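Phosphotriesterase family protein (Listeria monocytogenes serotype 4b str. H7858, PDB 3PNZ) probably hydrolyses phosphorylated sugar lactones, as a zinc-dependent lactonase of the amidohydrolase fold. Local coordinates at residues Gly60-Ala66 against Gly86-Thr92; Ala190-Ala194 against Ile213-Asn219; Phe234-Ile240 against Gln266-Asp272; Glu248-Ile252 against Trp295-Phe299. One frame throughout, in Å; residues are numbered along the deposited sequence.

Contact 1: residues Gly60-Ala66 against Gly86-Thr92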
loop_
_atom_site.group_PDB
_atom_site.type_symbol
_atom_site.label_atom_id
_atom_site.label_comp_id
_atom_site.label_asym_id
_atom_site.label_seq_id
_atom_site.Cartn_x
_atom_site.Cartn_y
_atom_site.Cartn_z
ATOM N N GLY A 60 6.623 -6.033 -15.663
ATOM C CA GLY A 60 5.816 -5.944 -14.461
ATOM C C GLY A 60 4.489 -6.655 -14.674
ATOM O O GLY A 60 3.974 -6.687 -15.798
ATOM N N LYS A 61 3.931 -7.221 -13.604
ATOM C CA LYS A 61 2.686 -7.982 -13.707
ATOM C C LYS A 61 1.558 -7.441 -12.834
ATOM O O LYS A 61 0.390 -7.455 -13.234
ATOM C CB LYS A 61 2.942 -9.457 -13.374
ATOM C CG LYS A 61 3.853 -10.161 -14.365
ATOM C CD LYS A 61 3.280 -10.057 -15.775
ATOM C CE LYS A 61 4.016 -10.957 -16.763
ATOM N NZ LYS A 61 5.450 -10.591 -16.924
ATOM N N THR A 62 1.907 -6.956 -11.644
ATOM C CA THR A 62 0.914 -6.548 -10.666
ATOM C C THR A 62 1.307 -5.264 -9.942
ATOM O O THR A 62 2.469 -5.071 -9.605
ATOM C CB THR A 62 0.722 -7.645 -9.604
ATOM O OG1 THR A 62 0.292 -8.853 -10.248
ATOM C CG2 THR A 62 -0.305 -7.223 -8.547
ATOM N N ILE A 63 0.323 -4.410 -9.711
ATOM C CA ILE A 63 0.490 -3.255 -8.837
ATOM C C ILE A 63 -0.514 -3.311 -7.703
ATOM O O ILE A 63 -1.719 -3.467 -7.927
ATOM C CB ILE A 63 0.316 -1.925 -9.601
ATOM C CG1 ILE A 63 1.417 -1.765 -10.649
ATOM C CG2 ILE A 63 0.299 -0.741 -8.624
ATOM C CD1 ILE A 63 1.192 -0.582 -11.575
ATOM N N VAL A 64 -0.014 -3.204 -6.476
ATOM C CA VAL A 64 -0.879 -3.069 -5.318
ATOM C C VAL A 64 -1.185 -1.586 -5.142
ATOM O O VAL A 64 -0.295 -0.786 -4.849
ATOM C CB VAL A 64 -0.230 -3.638 -4.037
ATOM C CG1 VAL A 64 -1.177 -3.490 -2.856
ATOM C CG2 VAL A 64 0.126 -5.108 -4.241
ATOM N N ASP A 65 -2.448 -1.231 -5.347
ATOM C CA ASP A 65 -2.899 0.153 -5.289
ATOM C C ASP A 65 -3.393 0.454 -3.888
ATOM O O ASP A 65 -4.434 -0.039 -3.471
ATOM C CB ASP A 65 -4.029 0.354 -6.296
ATOM C CG ASP A 65 -4.545 1.780 -6.327
ATOM O OD1 ASP A 65 -4.277 2.550 -5.374
ATOM O OD2 ASP A 65 -5.227 2.131 -7.310
ATOM N N ALA A 66 -2.644 1.275 -3.157
ATOM C CA ALA A 66 -2.907 1.474 -1.741
ATOM C C ALA A 66 -3.899 2.604 -1.460
ATOM O O ALA A 66 -4.080 3.001 -0.311
ATOM C CB ALA A 66 -1.587 1.720 -0.997
ATOM N N GLY A 86 -3.306 -4.803 -19.105
ATOM C CA GLY A 86 -3.106 -6.178 -18.688
ATOM C C GLY A 86 -2.482 -6.311 -17.305
ATOM O O GLY A 86 -2.274 -7.427 -16.818
ATOM N N ILE A 87 -2.172 -5.184 -16.667
ATOM C CA ILE A 87 -1.581 -5.215 -15.327
ATOM C C ILE A 87 -2.645 -5.551 -14.296
ATOM O O ILE A 87 -3.715 -4.949 -14.271
ATOM C CB ILE A 87 -0.917 -3.861 -14.965
ATOM C CG1 ILE A 87 0.235 -3.565 -15.926
ATOM C CG2 ILE A 87 -0.436 -3.853 -13.505
ATOM C CD1 ILE A 87 1.321 -4.613 -15.914
ATOM N N GLN A 88 -2.345 -6.527 -13.447
ATOM C CA GLN A 88 -3.254 -6.915 -12.374
ATOM C C GLN A 88 -3.208 -5.882 -11.260
ATOM O O GLN A 88 -2.128 -5.415 -10.889
ATOM C CB GLN A 88 -2.873 -8.301 -11.855
ATOM C CG GLN A 88 -3.002 -9.363 -12.949
ATOM C CD GLN A 88 -2.376 -10.701 -12.603
ATOM O OE1 GLN A 88 -2.865 -11.750 -13.036
ATOM N NE2 GLN A 88 -1.287 -10.680 -11.848
ATOM N N ILE A 89 -4.374 -5.505 -10.745
ATOM C CA ILE A 89 -4.429 -4.528 -9.652
ATOM C C ILE A 89 -5.031 -5.158 -8.401
ATOM O O ILE A 89 -6.117 -5.751 -8.446
ATOM C CB ILE A 89 -5.278 -3.285 -10.031
ATOM C CG1 ILE A 89 -4.757 -2.618 -11.306
ATOM C CG2 ILE A 89 -5.321 -2.273 -8.879
ATOM C CD1 ILE A 89 -3.361 -2.015 -11.154
ATOM N N VAL A 90 -4.327 -5.035 -7.282
ATOM C CA VAL A 90 -4.909 -5.371 -5.990
ATOM C C VAL A 90 -5.344 -4.063 -5.341
ATOM O O VAL A 90 -4.507 -3.209 -5.045
ATOM C CB VAL A 90 -3.890 -6.075 -5.074
ATOM C CG1 VAL A 90 -4.481 -6.304 -3.693
ATOM C CG2 VAL A 90 -3.436 -7.399 -5.699
ATOM N N GLY A 91 -6.645 -3.896 -5.131
ATOM C CA GLY A 91 -7.173 -2.682 -4.526
ATOM C C GLY A 91 -7.142 -2.742 -3.012
ATOM O O GLY A 91 -6.944 -3.808 -2.429
ATOM N N THR A 92 -7.339 -1.595 -2.367
ATOM C CA THR A 92 -7.214 -1.520 -0.926
ATOM C C THR A 92 -8.463 -0.956 -0.262
ATOM O O THR A 92 -8.925 0.132 -0.611
ATOM C CB THR A 92 -6.012 -0.646 -0.563
ATOM O OG1 THR A 92 -4.828 -1.254 -1.091
ATOM C CG2 THR A 92 -5.894 -0.485 0.951
HETATM O O HOH W 1 -0.245 -8.901 -15.482
HETATM O O HOH W 2 -7.178 0.947 -3.948
#

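Contact 2: residues Ala190-Ala194 against Ile213-Asn219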
loop_
_atom_site.group_PDB
_atom_site.type_symbol
_atom_site.label_atom_id
_atom_site.label_comp_id
_atom_site.label_asym_id
_atom_site.label_seq_id
_atom_site.Cartn_x
_atom_site.Cartn_y
_atom_site.Cartn_z
ATOM N N ALA A 190 6.079 8.661 8.679
ATOM C CA ALA A 190 7.532 8.734 8.848
ATOM C C ALA A 190 8.076 7.466 9.495
ATOM O O ALA A 190 9.075 7.498 10.207
ATOM C CB ALA A 190 7.927 9.981 9.669
ATOM N N GLY A 191 7.412 6.341 9.259
ATOM C CA GLY A 191 7.921 5.082 9.779
ATOM C C GLY A 191 7.813 4.910 11.284
ATOM O O GLY A 191 8.496 4.061 11.866
ATOM N N THR A 192 6.954 5.702 11.923
ATOM C CA THR A 192 6.766 5.600 13.367
ATOM C C THR A 192 5.561 4.740 13.776
ATOM O O THR A 192 4.634 4.520 12.995
ATOM C CB THR A 192 6.601 6.993 14.009
ATOM O OG1 THR A 192 5.365 7.575 13.573
ATOM C CG2 THR A 192 7.761 7.907 13.616
ATOM N N MET A 193 5.616 4.255 15.012
ATOM C CA MET A 193 4.494 3.617 15.702
ATOM C C MET A 193 4.242 2.165 15.298
ATOM O O MET A 193 3.219 1.593 15.669
ATOM C CB MET A 193 3.209 4.438 15.567
ATOM C CG MET A 193 3.352 5.889 16.053
ATOM S SD MET A 193 4.065 6.036 17.727
ATOM C CE MET A 193 2.684 5.513 18.727
ATOM N N ALA A 194 5.176 1.553 14.575
ATOM C CA ALA A 194 4.960 0.157 14.173
ATOM C C ALA A 194 4.736 -0.767 15.369
ATOM O O ALA A 194 3.849 -1.621 15.342
ATOM C CB ALA A 194 6.104 -0.352 13.309
ATOM N N ILE A 213 3.794 -3.593 6.780
ATOM C CA ILE A 213 3.881 -2.265 7.370
ATOM C C ILE A 213 4.519 -1.308 6.370
ATOM O O ILE A 213 5.669 -1.484 5.959
ATOM C CB ILE A 213 4.672 -2.311 8.677
ATOM C CG1 ILE A 213 4.017 -3.296 9.649
ATOM C CG2 ILE A 213 4.809 -0.893 9.293
ATOM C CD1 ILE A 213 4.798 -3.501 10.912
ATOM N N GLY A 214 3.750 -0.303 5.968
ATOM C CA GLY A 214 4.207 0.659 4.980
ATOM C C GLY A 214 5.202 1.667 5.540
ATOM O O GLY A 214 5.220 1.939 6.745
ATOM N N HIS A 215 6.046 2.187 4.646
ATOM C CA HIS A 215 6.952 3.307 4.924
ATOM C C HIS A 215 8.060 3.011 5.941
ATOM O O HIS A 215 8.536 3.907 6.625
ATOM C CB HIS A 215 6.151 4.568 5.300
ATOM C CG HIS A 215 4.963 4.789 4.421
ATOM N ND1 HIS A 215 5.020 4.645 3.051
ATOM C CD2 HIS A 215 3.676 5.089 4.714
ATOM C CE1 HIS A 215 3.824 4.865 2.535
ATOM N NE2 HIS A 215 2.991 5.142 3.523
ATOM N N MET A 216 8.495 1.754 6.022
ATOM C CA MET A 216 9.596 1.422 6.921
ATOM C C MET A 216 10.912 2.104 6.518
ATOM O O MET A 216 11.802 2.307 7.348
ATOM C CB MET A 216 9.763 -0.102 7.016
ATOM C CG MET A 216 8.665 -0.783 7.819
ATOM S SD MET A 216 8.788 -0.504 9.599
ATOM C CE MET A 216 7.828 1.004 9.792
ATOM N N ASP A 217 11.013 2.489 5.251
ATOM C CA ASP A 217 12.181 3.206 4.744
ATOM C C ASP A 217 12.279 4.633 5.283
ATOM O O ASP A 217 13.281 5.308 5.048
ATOM C CB ASP A 217 12.091 3.304 3.230
ATOM C CG ASP A 217 10.791 3.929 2.796
ATOM O OD1 ASP A 217 9.771 3.229 2.873
ATOM O OD2 ASP A 217 10.766 5.136 2.453
ATOM N N ARG A 218 11.248 5.104 5.982
ATOM C CA ARG A 218 11.278 6.473 6.512
ATOM C C ARG A 218 11.988 6.556 7.863
ATOM O O ARG A 218 12.316 7.648 8.331
ATOM C CB ARG A 218 9.867 7.062 6.630
ATOM C CG ARG A 218 9.164 7.326 5.293
ATOM C CD ARG A 218 9.756 8.532 4.539
ATOM N NE ARG A 218 9.751 9.739 5.363
ATOM C CZ ARG A 218 8.695 10.532 5.529
ATOM N NH1 ARG A 218 7.552 10.256 4.913
ATOM N NH2 ARG A 218 8.779 11.604 6.314
ATOM N N ASN A 219 12.217 5.405 8.490
ATOM C CA ASN A 219 12.822 5.359 9.823
ATOM C C ASN A 219 13.919 4.295 9.773
ATOM O O ASN A 219 13.700 3.135 10.134
ATOM C CB ASN A 219 11.728 5.028 10.841
ATOM C CG ASN A 219 12.176 5.159 12.277
ATOM O OD1 ASN A 219 13.346 5.423 12.569
ATOM N ND2 ASN A 219 11.227 4.976 13.197
#

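Contact 3: residues Phe234-Ile240 against Gln266-Asp272. With ZN (zinc ion), chain I.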
loop_
_atom_site.group_PDB
_atom_site.type_symbol
_atom_site.label_atom_id
_atom_site.label_comp_id
_atom_site.label_asym_id
_atom_site.label_seq_id
_atom_site.Cartn_x
_atom_site.Cartn_y
_atom_site.Cartn_z
ATOM N N PHE A 234 5.531 -8.249 7.356
ATOM C CA PHE A 234 6.183 -7.792 6.147
ATOM C C PHE A 234 6.547 -6.325 6.329
ATOM O O PHE A 234 5.836 -5.582 7.007
ATOM C CB PHE A 234 5.281 -7.983 4.930
ATOM C CG PHE A 234 5.149 -9.428 4.504
ATOM C CD1 PHE A 234 6.009 -9.963 3.559
ATOM C CD2 PHE A 234 4.179 -10.244 5.068
ATOM C CE1 PHE A 234 5.887 -11.300 3.163
ATOM C CE2 PHE A 234 4.051 -11.574 4.688
ATOM C CZ PHE A 234 4.907 -12.097 3.733
ATOM N N MET A 235 7.654 -5.926 5.719
ATOM C CA MET A 235 8.167 -4.564 5.881
ATOM C C MET A 235 8.349 -3.952 4.519
ATOM O O MET A 235 9.127 -4.448 3.698
ATOM C CB MET A 235 9.472 -4.584 6.663
ATOM C CG MET A 235 9.252 -5.135 8.069
ATOM S SD MET A 235 10.772 -5.315 8.976
ATOM C CE MET A 235 11.175 -3.569 9.223
ATOM N N SER A 236 7.599 -2.884 4.271
ATOM C CA SER A 236 7.547 -2.270 2.962
ATOM C C SER A 236 8.529 -1.102 2.875
ATOM O O SER A 236 8.412 -0.115 3.612
ATOM C CB SER A 236 6.121 -1.802 2.652
ATOM O OG SER A 236 6.051 -1.229 1.355
ATOM N N PHE A 237 9.506 -1.238 1.986
ATOM C CA PHE A 237 10.407 -0.141 1.646
ATOM C C PHE A 237 9.847 0.493 0.382
ATOM O O PHE A 237 10.109 0.030 -0.731
ATOM C CB PHE A 237 11.838 -0.659 1.453
ATOM C CG PHE A 237 12.501 -1.067 2.735
ATOM C CD1 PHE A 237 13.509 -0.289 3.299
ATOM C CD2 PHE A 237 12.099 -2.218 3.401
ATOM C CE1 PHE A 237 14.104 -0.656 4.494
ATOM C CE2 PHE A 237 12.686 -2.597 4.605
ATOM C CZ PHE A 237 13.693 -1.815 5.154
ATOM N N ASP A 238 9.045 1.540 0.554
ATOM C CA ASP A 238 8.251 2.046 -0.564
ATOM C C ASP A 238 8.564 3.490 -0.912
ATOM O O ASP A 238 7.793 4.154 -1.605
ATOM C CB ASP A 238 6.754 1.845 -0.293
ATOM C CG ASP A 238 6.364 2.261 1.099
ATOM O OD1 ASP A 238 6.749 3.376 1.499
ATOM O OD2 ASP A 238 5.681 1.481 1.801
ATOM N N GLY A 239 9.709 3.965 -0.438
ATOM C CA GLY A 239 10.180 5.296 -0.778
ATOM C C GLY A 239 11.380 5.286 -1.715
ATOM O O GLY A 239 12.192 6.218 -1.696
ATOM N N ILE A 240 11.496 4.243 -2.541
ATOM C CA ILE A 240 12.584 4.160 -3.505
ATOM C C ILE A 240 12.628 5.428 -4.343
ATOM O O ILE A 240 11.586 5.923 -4.792
ATOM C CB ILE A 240 12.430 2.948 -4.452
ATOM C CG1 ILE A 240 12.400 1.637 -3.659
ATOM C CG2 ILE A 240 13.545 2.935 -5.506
ATOM C CD1 ILE A 240 13.571 1.453 -2.703
ATOM N N GLN A 266 10.726 -11.179 4.244
ATOM C CA GLN A 266 9.713 -10.249 4.737
ATOM C C GLN A 266 9.770 -8.881 4.065
ATOM O O GLN A 266 8.944 -8.011 4.359
ATOM C CB GLN A 266 9.820 -10.094 6.258
ATOM C CG GLN A 266 9.315 -11.320 7.008
ATOM C CD GLN A 266 9.824 -11.390 8.435
ATOM O OE1 GLN A 266 10.557 -12.313 8.795
ATOM N NE2 GLN A 266 9.436 -10.418 9.258
ATOM N N ILE A 267 10.731 -8.699 3.165
ATOM C CA ILE A 267 10.944 -7.395 2.519
ATOM C C ILE A 267 10.081 -7.186 1.267
ATOM O O ILE A 267 10.036 -8.034 0.368
ATOM C CB ILE A 267 12.432 -7.181 2.202
ATOM C CG1 ILE A 267 13.227 -7.169 3.512
ATOM C CG2 ILE A 267 12.635 -5.880 1.400
ATOM C CD1 ILE A 267 14.706 -7.292 3.336
ATOM N N LEU A 268 9.376 -6.058 1.225
ATOM C CA LEU A 268 8.616 -5.655 0.042
ATOM C C LEU A 268 9.154 -4.317 -0.429
ATOM O O LEU A 268 9.703 -3.558 0.369
ATOM C CB LEU A 268 7.135 -5.500 0.377
ATOM C CG LEU A 268 6.407 -6.723 0.934
ATOM C CD1 LEU A 268 4.998 -6.336 1.377
ATOM C CD2 LEU A 268 6.394 -7.830 -0.115
ATOM N N VAL A 269 8.987 -4.025 -1.718
ATOM C CA VAL A 269 9.559 -2.818 -2.317
ATOM C C VAL A 269 8.567 -2.133 -3.253
ATOM O O VAL A 269 7.843 -2.786 -4.008
ATOM C CB VAL A 269 10.864 -3.133 -3.107
ATOM C CG1 VAL A 269 11.407 -1.872 -3.785
ATOM C CG2 VAL A 269 11.917 -3.749 -2.183
ATOM N N SER A 270 8.517 -0.807 -3.186
ATOM C CA SER A 270 7.678 -0.036 -4.094
ATOM C C SER A 270 8.127 1.427 -4.085
ATOM O O SER A 270 9.119 1.766 -3.439
ATOM C CB SER A 270 6.206 -0.160 -3.699
ATOM O OG SER A 270 5.391 -0.339 -4.851
ATOM N N GLY A 271 7.399 2.281 -4.797
ATOM C CA GLY A 271 7.780 3.676 -4.943
ATOM C C GLY A 271 6.779 4.664 -4.385
ATOM O O GLY A 271 7.040 5.873 -4.355
ATOM N N ASP A 272 5.626 4.161 -3.950
ATOM C CA ASP A 272 4.584 5.013 -3.395
ATOM C C ASP A 272 4.434 6.267 -4.242
ATOM O O ASP A 272 4.561 7.393 -3.750
ATOM C CB ASP A 272 4.894 5.370 -1.941
ATOM C CG ASP A 272 3.740 6.054 -1.260
ATOM O OD1 ASP A 272 2.607 5.969 -1.780
ATOM O OD2 ASP A 272 3.959 6.687 -0.204
HETATM ZN ZN ZN I . 0.642 5.499 -0.358
HETATM O O HOH W 3 6.842 6.890 0.341
#

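Contact 4: residues Glu248-Ile252 against Trp295-Phe299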
loop_
_atom_site.group_PDB
_atom_site.type_symbol
_atom_site.label_atom_id
_atom_site.label_comp_id
_atom_site.label_asym_id
_atom_site.label_seq_id
_atom_site.Cartn_x
_atom_site.Cartn_y
_atom_site.Cartn_z
ATOM N N GLU A 248 19.607 6.736 -1.912
ATOM C CA GLU A 248 19.250 5.356 -2.202
ATOM C C GLU A 248 20.136 4.375 -1.446
ATOM O O GLU A 248 19.671 3.328 -0.996
ATOM C CB GLU A 248 19.330 5.081 -3.704
ATOM C CG GLU A 248 18.484 3.894 -4.100
ATOM C CD GLU A 248 17.048 4.066 -3.645
ATOM O OE1 GLU A 248 16.554 3.198 -2.892
ATOM O OE2 GLU A 248 16.426 5.082 -4.024
ATOM N N SER A 249 21.419 4.703 -1.330
ATOM C CA SER A 249 22.351 3.879 -0.577
ATOM C C SER A 249 21.871 3.572 0.839
ATOM O O SER A 249 22.133 2.491 1.365
ATOM C CB SER A 249 23.723 4.558 -0.512
ATOM O OG SER A 249 23.580 5.919 -0.132
ATOM N N ALA A 250 21.192 4.528 1.468
ATOM C CA ALA A 250 20.720 4.336 2.837
ATOM C C ALA A 250 19.570 3.332 2.893
ATOM O O ALA A 250 19.518 2.486 3.793
ATOM C CB ALA A 250 20.303 5.663 3.462
ATOM N N ARG A 251 18.649 3.425 1.940
ATOM C CA ARG A 251 17.572 2.436 1.869
ATOM C C ARG A 251 18.155 1.048 1.606
ATOM O O ARG A 251 17.791 0.063 2.263
ATOM C CB ARG A 251 16.532 2.816 0.807
ATOM C CG ARG A 251 15.573 3.934 1.248
ATOM C CD ARG A 251 14.585 4.320 0.149
ATOM N NE ARG A 251 15.254 5.081 -0.905
ATOM C CZ ARG A 251 15.402 6.402 -0.884
ATOM N NH1 ARG A 251 14.910 7.116 0.127
ATOM N NH2 ARG A 251 16.037 7.010 -1.876
ATOM N N ILE A 252 19.089 0.973 0.665
ATOM C CA ILE A 252 19.658 -0.312 0.287
ATOM C C ILE A 252 20.432 -0.927 1.460
ATOM O O ILE A 252 20.338 -2.135 1.715
ATOM C CB ILE A 252 20.521 -0.182 -0.989
ATOM C CG1 ILE A 252 19.604 0.010 -2.203
ATOM C CG2 ILE A 252 21.434 -1.393 -1.161
ATOM C CD1 ILE A 252 20.330 0.344 -3.497
ATOM N N TRP A 295 16.400 0.840 -10.588
ATOM C CA TRP A 295 16.743 0.430 -9.227
ATOM C C TRP A 295 17.184 -1.025 -9.152
ATOM O O TRP A 295 18.161 -1.358 -8.483
ATOM C CB TRP A 295 15.588 0.687 -8.257
ATOM C CG TRP A 295 15.952 0.475 -6.807
ATOM C CD1 TRP A 295 16.493 1.404 -5.952
ATOM C CD2 TRP A 295 15.783 -0.726 -6.037
ATOM N NE1 TRP A 295 16.675 0.850 -4.705
ATOM C CE2 TRP A 295 16.244 -0.453 -4.729
ATOM C CE3 TRP A 295 15.279 -2.002 -6.320
ATOM C CZ2 TRP A 295 16.225 -1.407 -3.715
ATOM C CZ3 TRP A 295 15.263 -2.954 -5.303
ATOM C CH2 TRP A 295 15.726 -2.649 -4.017
ATOM N N VAL A 296 16.460 -1.894 -9.847
ATOM C CA VAL A 296 16.766 -3.321 -9.815
ATOM C C VAL A 296 18.213 -3.624 -10.245
ATOM O O VAL A 296 18.945 -4.288 -9.519
ATOM C CB VAL A 296 15.722 -4.136 -10.619
ATOM C CG1 VAL A 296 16.253 -5.530 -10.937
ATOM C CG2 VAL A 296 14.420 -4.216 -9.837
ATOM N N PRO A 297 18.636 -3.129 -11.418
ATOM C CA PRO A 297 20.019 -3.401 -11.823
ATOM C C PRO A 297 21.041 -2.854 -10.829
ATOM O O PRO A 297 22.063 -3.489 -10.585
ATOM C CB PRO A 297 20.138 -2.692 -13.176
ATOM C CG PRO A 297 18.746 -2.618 -13.690
ATOM C CD PRO A 297 17.872 -2.443 -12.475
ATOM N N ARG A 298 20.771 -1.691 -10.249
ATOM C CA ARG A 298 21.707 -1.144 -9.271
ATOM C C ARG A 298 21.733 -1.987 -8.009
ATOM O O ARG A 298 22.804 -2.296 -7.480
ATOM C CB ARG A 298 21.374 0.302 -8.919
ATOM C CG ARG A 298 22.347 0.849 -7.882
ATOM C CD ARG A 298 21.678 1.772 -6.922
ATOM N NE ARG A 298 22.410 1.848 -5.661
ATOM C CZ ARG A 298 22.711 2.983 -5.045
ATOM N NH1 ARG A 298 23.366 2.957 -3.889
ATOM N NH2 ARG A 298 22.362 4.139 -5.596
ATOM N N PHE A 299 20.554 -2.365 -7.517
ATOM C CA PHE A 299 20.499 -3.189 -6.318
ATOM C C PHE A 299 21.225 -4.516 -6.510
ATOM O O PHE A 299 21.985 -4.953 -5.645
ATOM C CB PHE A 299 19.064 -3.460 -5.864
ATOM C CG PHE A 299 18.997 -4.378 -4.682
ATOM C CD1 PHE A 299 19.168 -3.880 -3.398
ATOM C CD2 PHE A 299 18.840 -5.745 -4.852
ATOM C CE1 PHE A 299 19.142 -4.730 -2.299
ATOM C CE2 PHE A 299 18.818 -6.594 -3.759
ATOM C CZ PHE A 299 18.969 -6.086 -2.486
#

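Contact 1: residues Gly60-Ala66 against Gly86-Thr92
Thr62 sets OG1 beside its backbone N and opposite the carbonyl carbon (chi1 -60°), and Gln88, with CG on the corresponding rotamer and the chain extended beyond it, carries its amide to that hydroxyl. The two side chains sit at a bridged pair of a parallel beta-alpha-beta unit, strand 62-65, helix 75-85 and strand 88-92, part of the wall of the amidohydrolase TIM barrel. Gln88 NE2 donates to Thr62 OG1 at 2.9 Å, with the oxygen lying in the amide plane; Thr62 OG1 is also bonded to Leu16 O, and Gln88 NE2 to Gln15 O. Between the strands the backbone bonds follow the parallel ladder: Gln88 N to Lys61 O, Ile63 N to Gln88 O, Val90 N to Ile63 O and Asp65 N to Val90 O. On the face turned to the helices, Ile63 CG1 meets Ile87 CG2 at 4.0 Å, while Ile89 CD1 lies 4.0 Å from Ile63 CB. Val64 and Val90 share the other face with Thr62 and Gln88. Toward the zinc end of the strands, one water joins Asp65 O to Thr92 N, and Thr92 OG1 donates to Asp65 O over 2.7 Å from above the carbonyl plane.

Contact 2: residues Ala190-Ala194 against Ile213-Asn219
Arg218 lays one face of its guanidinium over Ala190, whose CA stands 3.9 Å from the plane and over its centre, so a flat charged group rests on a small apolar residue. The bends at chi2 and chi3 of Arg218 fold the chain back for this, while Arg218 CB packs against Ala190 C at 3.4 Å. Beyond the contact the same arginine makes a cation-pi interaction with Tyr245.

Asn219 approaches the next residue differently. Its CG is anti to the backbone N (chi1 -171°), and Asn219 ND2 donates to Gly191 O at 3.2 Å. The bond is nearly straight at the hydrogen (165°) and the oxygen lies in the amide plane of Asn219, yet the donor stands well above the carbonyl plane of Gly191. Tyr224 OH is a second partner of Gly191 O. The backbones also meet tightly at Gly191, whose CA lies 3.4 Å from His215 O.

Met216 starts away from the other loop but curls round through its bent chain, bringing CE to 4.1 Å from Ala194 CB. Ile213 CD1 lies 4.2 Å from the same Ala194 CB, closing an apolar corner at the start of helix 194-203.

His215 binds zinc through NE2 and hydrogen-bonds Asp238 OD1 through ND1. The paired loops following strands 184-186 and 211-213 are characteristic of the C-terminal rim of an amidohydrolase barrel, where His187 and His215 share a zinc ion.

Contact 3: residues Phe234-Ile240 against Gln266-Asp272
Leu268, Phe234 and Gln266 have the largest areas buried between these two segments. Leu268 reaches back along the neighbouring strand, its CD1 3.9 Å from Phe234 CB, and the Phe234 ring turns obliquely to both Leu268 CG and the carbonyl of Gln266. With CG beside its backbone N (chi1 -73°), Phe234 brings CD1 to 3.6 Å from Gln266 O. Gln266 O also accepts from Met235 N at 2.8 Å and so begins the parallel ladder. Gln266 sends its own amide elsewhere, NE2 donating to Ala233 O and Ala229 O.

The ladder continues through Leu268 N to Met235 O, Phe237 N to Leu268 O and Ser270 N to Phe237 O. On the face that carries Phe237, the ring meets Ile267 CG2, and the Ile240 and Val269 side chains cross at about a right angle, with Ile240 CG1 3.6 Å from Val269 CG1.

Toward the C-terminal ends of the strands the two segments approach the metal site. Ser236 OG donates to Asp238 OD2 at 2.8 Å, on its anti side and tilted 28° out of the carboxylate plane; Asp238 is a second-shell residue behind the zinc ligand His215. Asp272, with CG anti to the backbone N (chi1 -170°), presents OD1 to the zinc ion at 2.5 Å; His22, His24 and the carboxylated Lys154 complete its protein ligands.

Helix 248-260 covers Phe237 and Ile267, helix 310-325 packs on Phe234 and Val269, and strand 19-23 touches Leu268 and Ser270, while strand 211-213 continues the sheet beyond strand 234-237.

Contact 4: residues Glu248-Ile252 against Trp295-Phe299
Apolar packing centres on Ile252, which faces residues 295-299 of helix 289-305: its CG1 lies 4.0 Å from Trp295 CZ2 and its CG2 4.0 Å from Phe299 CD1. Ile252 CD1 approaches the Arg298 guanidinium obliquely, 3.4 Å from Arg298 NE. The two helices belong to the outer layer of the barrel, their short axes crossing at -65° and 12.1 Å apart, so side chains bridge the gap. Phe299 CB also rests over one face of the Trp295 ring.

Hydrogen bonding is concentrated on Glu248. Extended first and then bent at chi2 (55°), it brings OE1 to Trp295 NE1 at the ring edge; the 3.0 Å bond is weak, and the carboxylate stands almost perpendicular to the indole.

Charge pairing runs chiefly within segment 248-252. Arg251 takes Glu248 side-on, Arg251 NE to Glu248 OE1 at 3.0 Å and Arg251 NH2 to Glu248 OE2 at 2.9 Å, both from above the carboxylate plane. Arg298 lays one guanidinium face near Glu248 CB and CG, but its salt bridge is with Glu302.

The buried Glu248 carboxylate thus receives Arg251, Ala241 N and, weakly, Trp295 NE1, which probably stabilises its negative charge.

How the contacts relate
All four contacts lie in one amidohydrolase TIM barrel and show how strand pairing and the loops at the strand ends together build a metal site. Contact 1 comes first along the chain, in the sheet of strands 19-23 to 150-152; contact 2 follows, and contacts 3 and 4 interleave, since helix 248-260 links the two strands of contact 3. Contacts 1 and 2 lie on opposite sides of the chain's centre, about 22 Å apart between centres. Contacts 2 and 3 touch, bringing zinc ligands His215 and Asp272 to the same end of the barrel. Contact 4, 12 Å from contact 3 between centres, packs outer helices, and Ile240 connects them through Trp295 and Glu248.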